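Local coordinates for galactofuranose-binding protein YtfQ (Escherichia coli, PDB 2VK2) that binds alpha- and beta-galactofuranose in the periplasm and serves as the solute-binding protein of the YtfQRT-YjfF ABC transporter, at residues M194-N199 / G224-V229; M202-I207 / P230-A235. All coordinates share one frame; numbering follows the deposited sequence.

Contact 1 (M194-N199 / G224-V229); sequences MVYAHN and GSIDGV. With GZL (beta-D-galactofuranose), chain B.
V195 and A197 of strand 194-197 grip G224 of strand 222-225 from its two backbone ends, and the touching parts run parallel, 9° apart. G224 N donates to V195 O at 3.0 Å, and A197 N donates to G224 O, also at 3.0 Å. Past this bridge the two segments stay close, with weak CA-H...O contacts. S225 CA lies 3.2 Å from A197 O, and N199 CA lies 3.1 Å from I226 O. M194 sends its chain to G224 with CG anti to the backbone N (chi1 -179°) and a bend at chi2. M194 CE ends 3.7 Å from G224 N. The Y196 ring has G224 O at its edge, near the ring plane. Its OH touches I226 CD1 but is hydrogen-bonded to R146 O. The S225 OG is held by D200.

Past the C-terminal ends of the strands both segments reach the sugar. N199 ND2 gives a nearly straight bond (174°) to O2 of galactofuranose, and also bonds F170 O. N199 OD1 caps M202 N. Three bonds in all fix the rotation of the N199 amide. D227 takes two hydroxyls, with OD1 2.6 Å from the sugar O3 and OD2 2.6 Å from the sugar O2. The sugar O2 thus receives from N199 and donates to D227. This is a parallel beta-alpha-beta unit of a periplasmic sugar-binding protein, with ligand-binding residues in the loops after the strands.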
loop_
_atom_site.group_PDB
_atom_site.type_symbol
_atom_site.label_atom_id
_atom_site.label_comp_id
_atom_site.label_asym_id
_atom_site.label_seq_id
_atom_site.Cartn_x
_atom_site.Cartn_y
_atom_site.Cartn_z
ATOM N N MET A 194 4.722 -19.843 6.193
ATOM C CA MET A 194 4.834 -18.393 6.139
ATOM C C MET A 194 3.570 -17.765 5.564
ATOM O O MET A 194 2.944 -18.323 4.658
ATOM C CB MET A 194 6.053 -18.022 5.289
ATOM C CG MET A 194 6.330 -16.535 5.151
ATOM S SD MET A 194 5.774 -15.874 3.568
ATOM C CE MET A 194 6.461 -14.219 3.654
ATOM N N VAL A 195 3.192 -16.613 6.110
ATOM C CA VAL A 195 2.142 -15.789 5.524
ATOM C C VAL A 195 2.773 -14.544 4.914
ATOM O O VAL A 195 3.546 -13.840 5.568
ATOM C CB VAL A 195 1.023 -15.409 6.537
ATOM C CG1 VAL A 195 1.596 -14.775 7.806
ATOM C CG2 VAL A 195 -0.003 -14.481 5.883
ATOM N N TYR A 196 2.457 -14.318 3.639
ATOM C CA TYR A 196 2.863 -13.131 2.904
ATOM C C TYR A 196 1.627 -12.266 2.761
ATOM O O TYR A 196 0.659 -12.671 2.117
ATOM C CB TYR A 196 3.404 -13.508 1.519
ATOM C CG TYR A 196 3.638 -12.325 0.597
ATOM C CD1 TYR A 196 4.328 -11.199 1.037
ATOM C CD2 TYR A 196 3.173 -12.336 -0.717
ATOM C CE1 TYR A 196 4.542 -10.114 0.204
ATOM C CE2 TYR A 196 3.387 -11.252 -1.562
ATOM C CZ TYR A 196 4.076 -10.147 -1.095
ATOM O OH TYR A 196 4.306 -9.059 -1.908
ATOM N N ALA A 197 1.645 -11.085 3.368
ATOM C CA ALA A 197 0.514 -10.173 3.274
ATOM C C ALA A 197 0.935 -8.924 2.521
ATOM O O ALA A 197 1.997 -8.358 2.778
ATOM C CB ALA A 197 -0.002 -9.818 4.652
ATOM N N HIS A 198 0.091 -8.482 1.594
ATOM C CA HIS A 198 0.401 -7.301 0.789
ATOM C C HIS A 198 0.443 -6.011 1.601
ATOM O O HIS A 198 1.006 -5.027 1.144
ATOM C CB HIS A 198 -0.584 -7.164 -0.367
ATOM C CG HIS A 198 -0.440 -8.231 -1.401
ATOM N ND1 HIS A 198 -1.145 -8.207 -2.582
ATOM C CD2 HIS A 198 0.334 -9.342 -1.442
ATOM C CE1 HIS A 198 -0.827 -9.269 -3.299
ATOM N NE2 HIS A 198 0.073 -9.971 -2.635
ATOM N N ASN A 199 -0.140 -6.012 2.799
ATOM C CA ASN A 199 0.156 -4.961 3.767
ATOM C C ASN A 199 0.307 -5.502 5.182
ATOM O O ASN A 199 -0.133 -6.611 5.486
ATOM C CB ASN A 199 -0.832 -3.774 3.685
ATOM C CG ASN A 199 -2.184 -4.037 4.345
ATOM O OD1 ASN A 199 -2.551 -5.164 4.649
ATOM N ND2 ASN A 199 -2.951 -2.967 4.530
ATOM N N GLY A 224 5.767 -11.963 6.465
ATOM C CA GLY A 224 6.399 -10.974 5.601
ATOM C C GLY A 224 5.303 -10.076 5.066
ATOM O O GLY A 224 4.296 -10.566 4.570
ATOM N N SER A 225 5.479 -8.766 5.190
ATOM C CA SER A 225 4.435 -7.824 4.806
ATOM C C SER A 225 5.033 -6.475 4.429
ATOM O O SER A 225 6.249 -6.308 4.440
ATOM C CB SER A 225 3.404 -7.691 5.929
ATOM O OG SER A 225 4.013 -7.308 7.150
ATOM N N ILE A 226 4.177 -5.530 4.056
ATOM C CA ILE A 226 4.630 -4.251 3.530
ATOM C C ILE A 226 3.869 -3.099 4.174
ATOM O O ILE A 226 2.660 -3.186 4.365
ATOM C CB ILE A 226 4.440 -4.209 1.992
ATOM C CG1 ILE A 226 5.300 -5.286 1.315
ATOM C CG2 ILE A 226 4.789 -2.833 1.431
ATOM C CD1 ILE A 226 4.816 -5.691 -0.058
ATOM N N ASP A 227 4.622 -2.054 4.527
ATOM C CA ASP A 227 4.142 -0.696 4.876
ATOM C C ASP A 227 5.047 -0.064 5.926
ATOM O O ASP A 227 5.382 1.113 5.831
ATOM C CB ASP A 227 2.701 -0.637 5.404
ATOM C CG ASP A 227 1.659 -0.597 4.303
ATOM O OD1 ASP A 227 2.002 -0.392 3.118
ATOM O OD2 ASP A 227 0.481 -0.767 4.653
ATOM N N GLY A 228 5.425 -0.846 6.934
ATOM C CA GLY A 228 6.169 -0.322 8.071
ATOM C C GLY A 228 5.297 0.522 8.978
ATOM O O GLY A 228 5.701 1.609 9.388
ATOM N N VAL A 229 4.101 0.033 9.298
ATOM C CA VAL A 229 3.251 0.714 10.274
ATOM C C VAL A 229 3.802 0.430 11.674
ATOM O O VAL A 229 4.441 -0.606 11.891
ATOM C CB VAL A 229 1.762 0.292 10.173
ATOM C CG1 VAL A 229 1.230 0.552 8.770
ATOM C CG2 VAL A 229 1.568 -1.166 10.552
HETATM C C6 GZL B . 0.181 1.532 -0.969
HETATM C C5 GZL B . -1.134 1.235 -0.998
HETATM C C4 GZL B . -1.813 0.304 -0.010
HETATM C C3 GZL B . -1.148 -0.092 1.279
HETATM C C2 GZL B . -2.007 0.008 2.285
HETATM O O6 GZL B . 0.733 2.342 -1.877
HETATM O O5 GZL B . -1.887 1.706 -1.998
HETATM O O4 GZL B . -3.056 0.869 0.427
HETATM O O3 GZL B . 0.095 -0.557 1.340
HETATM C C1 GZL B . -3.287 0.599 1.814
HETATM O O2 GZL B . -1.827 -0.316 3.567
HETATM O O1 GZL B . -4.374 -0.308 1.961
#

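Contact 2 (M202-I207 / P230-A235); sequences MVIGAI and PDIYKA
Helices 200-212 and 230-237 lie side by side against the mixed sheet of one lobe of this periplasmic binding protein. Segments 202-207 and 230-235 run in roughly the same direction, with an angle of 37° between them and axes 10.3 Å apart at closest approach. I232 supplies the inner part of the contact. Its CG1 stands anti to the backbone N (chi1 -156°), which swings CD1 toward the other helix. I232 CD1 meets V203 CG1 at 3.5 Å, the two side chains crossing at about a right angle. I232 CD1 also lies 4.1 Å from I204 CG1.

I204 in turn extends its own CD1 to the start of the second helix. I204 CD1 comes 3.6 Å from D231 CB and 4.0 Å from I232 N. One turn further on, I207 CD1 packs on A235 CB at 4.2 Å. The carboxylate of D231 forms a salt bridge to R172. V203 and I232 also touch S225 of strand 222-225 beneath them. No hydrogen bond links the two segments. The contact is therefore apolar packing of methyl and methylene groups, with the charged end of D231 paired to a residue beyond both helices.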
loop_
_atom_site.group_PDB
_atom_site.type_symbol
_atom_site.label_atom_id
_atom_site.label_comp_id
_atom_site.label_asym_id
_atom_site.label_seq_id
_atom_site.Cartn_x
_atom_site.Cartn_y
_atom_site.Cartn_z
ATOM N N MET A 202 -3.077 -6.520 7.280
ATOM C CA MET A 202 -3.596 -7.870 7.048
ATOM C C MET A 202 -2.788 -8.919 7.812
ATOM O O MET A 202 -3.363 -9.851 8.369
ATOM C CB MET A 202 -3.618 -8.211 5.558
ATOM C CG MET A 202 -4.751 -7.540 4.803
ATOM S SD MET A 202 -4.881 -8.064 3.085
ATOM C CE MET A 202 -3.251 -7.644 2.468
ATOM N N VAL A 203 -1.467 -8.753 7.848
ATOM C CA VAL A 203 -0.607 -9.707 8.554
ATOM C C VAL A 203 -0.756 -9.587 10.078
ATOM O O VAL A 203 -0.583 -10.572 10.793
ATOM C CB VAL A 203 0.885 -9.577 8.129
ATOM C CG1 VAL A 203 1.735 -8.959 9.233
ATOM C CG2 VAL A 203 1.440 -10.940 7.744
ATOM N N ILE A 204 -1.086 -8.396 10.569
ATOM C CA ILE A 204 -1.338 -8.205 11.999
ATOM C C ILE A 204 -2.618 -8.945 12.405
ATOM O O ILE A 204 -2.673 -9.558 13.473
ATOM C CB ILE A 204 -1.395 -6.705 12.364
ATOM C CG1 ILE A 204 0.002 -6.091 12.229
ATOM C CG2 ILE A 204 -1.901 -6.514 13.786
ATOM C CD1 ILE A 204 0.020 -4.588 12.162
ATOM N N GLY A 205 -3.635 -8.899 11.550
ATOM C CA GLY A 205 -4.813 -9.747 11.719
ATOM C C GLY A 205 -4.456 -11.222 11.660
ATOM O O GLY A 205 -4.941 -12.018 12.469
ATOM N N ALA A 206 -3.596 -11.586 10.712
ATOM C CA ALA A 206 -3.123 -12.963 10.582
ATOM C C ALA A 206 -2.396 -13.438 11.841
ATOM O O ALA A 206 -2.578 -14.575 12.274
ATOM C CB ALA A 206 -2.217 -13.104 9.365
ATOM N N ILE A 207 -1.575 -12.564 12.420
ATOM C CA ILE A 207 -0.865 -12.876 13.660
ATOM C C ILE A 207 -1.842 -13.243 14.785
ATOM O O ILE A 207 -1.592 -14.190 15.532
ATOM C CB ILE A 207 0.078 -11.717 14.076
ATOM C CG1 ILE A 207 1.309 -11.695 13.165
ATOM C CG2 ILE A 207 0.519 -11.860 15.530
ATOM C CD1 ILE A 207 2.092 -10.406 13.222
ATOM N N PRO A 230 3.577 1.355 12.625
ATOM C CA PRO A 230 4.090 1.155 13.984
ATOM C C PRO A 230 3.821 -0.237 14.555
ATOM O O PRO A 230 4.711 -0.827 15.173
ATOM C CB PRO A 230 3.344 2.217 14.796
ATOM C CG PRO A 230 3.082 3.305 13.833
ATOM C CD PRO A 230 2.864 2.641 12.497
ATOM N N ASP A 231 2.621 -0.761 14.338
ATOM C CA ASP A 231 2.233 -2.038 14.938
ATOM C C ASP A 231 3.000 -3.245 14.400
ATOM O O ASP A 231 3.088 -4.257 15.092
ATOM C CB ASP A 231 0.719 -2.259 14.827
ATOM C CG ASP A 231 -0.070 -1.420 15.824
ATOM O OD1 ASP A 231 0.551 -0.755 16.678
ATOM O OD2 ASP A 231 -1.314 -1.428 15.756
ATOM N N ILE A 232 3.567 -3.166 13.196
ATOM C CA ILE A 232 4.409 -4.273 12.734
ATOM C C ILE A 232 5.739 -4.288 13.490
ATOM O O ILE A 232 6.267 -5.356 13.784
ATOM C CB ILE A 232 4.640 -4.277 11.197
ATOM C CG1 ILE A 232 4.978 -5.693 10.722
ATOM C CG2 ILE A 232 5.749 -3.314 10.797
ATOM C CD1 ILE A 232 3.869 -6.703 10.939
ATOM N N TYR A 233 6.274 -3.115 13.813
ATOM C CA TYR A 233 7.513 -3.056 14.595
ATOM C C TYR A 233 7.276 -3.486 16.037
ATOM O O TYR A 233 8.133 -4.132 16.643
ATOM C CB TYR A 233 8.143 -1.668 14.528
ATOM C CG TYR A 233 8.468 -1.260 13.112
ATOM C CD1 TYR A 233 9.384 -1.982 12.352
ATOM C CD2 TYR A 233 7.836 -0.172 12.517
ATOM C CE1 TYR A 233 9.671 -1.620 11.037
ATOM C CE2 TYR A 233 8.123 0.196 11.210
ATOM C CZ TYR A 233 9.036 -0.526 10.478
ATOM O OH TYR A 233 9.308 -0.149 9.180
ATOM N N LYS A 234 6.108 -3.151 16.579
ATOM C CA LYS A 234 5.707 -3.652 17.894
ATOM C C LYS A 234 5.617 -5.176 17.882
ATOM O O LYS A 234 6.064 -5.835 18.821
ATOM C CB LYS A 234 4.371 -3.043 18.326
ATOM C CG LYS A 234 4.453 -1.559 18.619
ATOM C CD LYS A 234 3.158 -1.018 19.184
ATOM C CE LYS A 234 3.281 0.463 19.480
ATOM N NZ LYS A 234 2.107 0.992 20.226
ATOM N N ALA A 235 5.056 -5.737 16.812
ATOM C CA ALA A 235 4.981 -7.185 16.661
ATOM C C ALA A 235 6.375 -7.806 16.584
ATOM O O ALA A 235 6.634 -8.832 17.213
ATOM C CB ALA A 235 4.171 -7.546 15.429
#

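How the contacts relate
The two contacts are layers of one lobe, with centres about 8 Å apart. Contact 1 lies in the mixed sheet, and contact 2 is the helix pair over it. Their segments alternate along the chain: strand 194-197, helix 200-212, strand 222-225, helix 230-237. Each strand thus leads into a helix of contact 2 through a loop that carries a sugar-binding residue, N199 or D227. V203 joins the layers directly. V203 CG2 packs 3.6 Å from A197 CB, and V203 CG1 lies 3.5 Å from S225 OG. The Y233 OH also approaches G228 CA. The sugar-binding loops are therefore connected at both ends to the packed strands and helices.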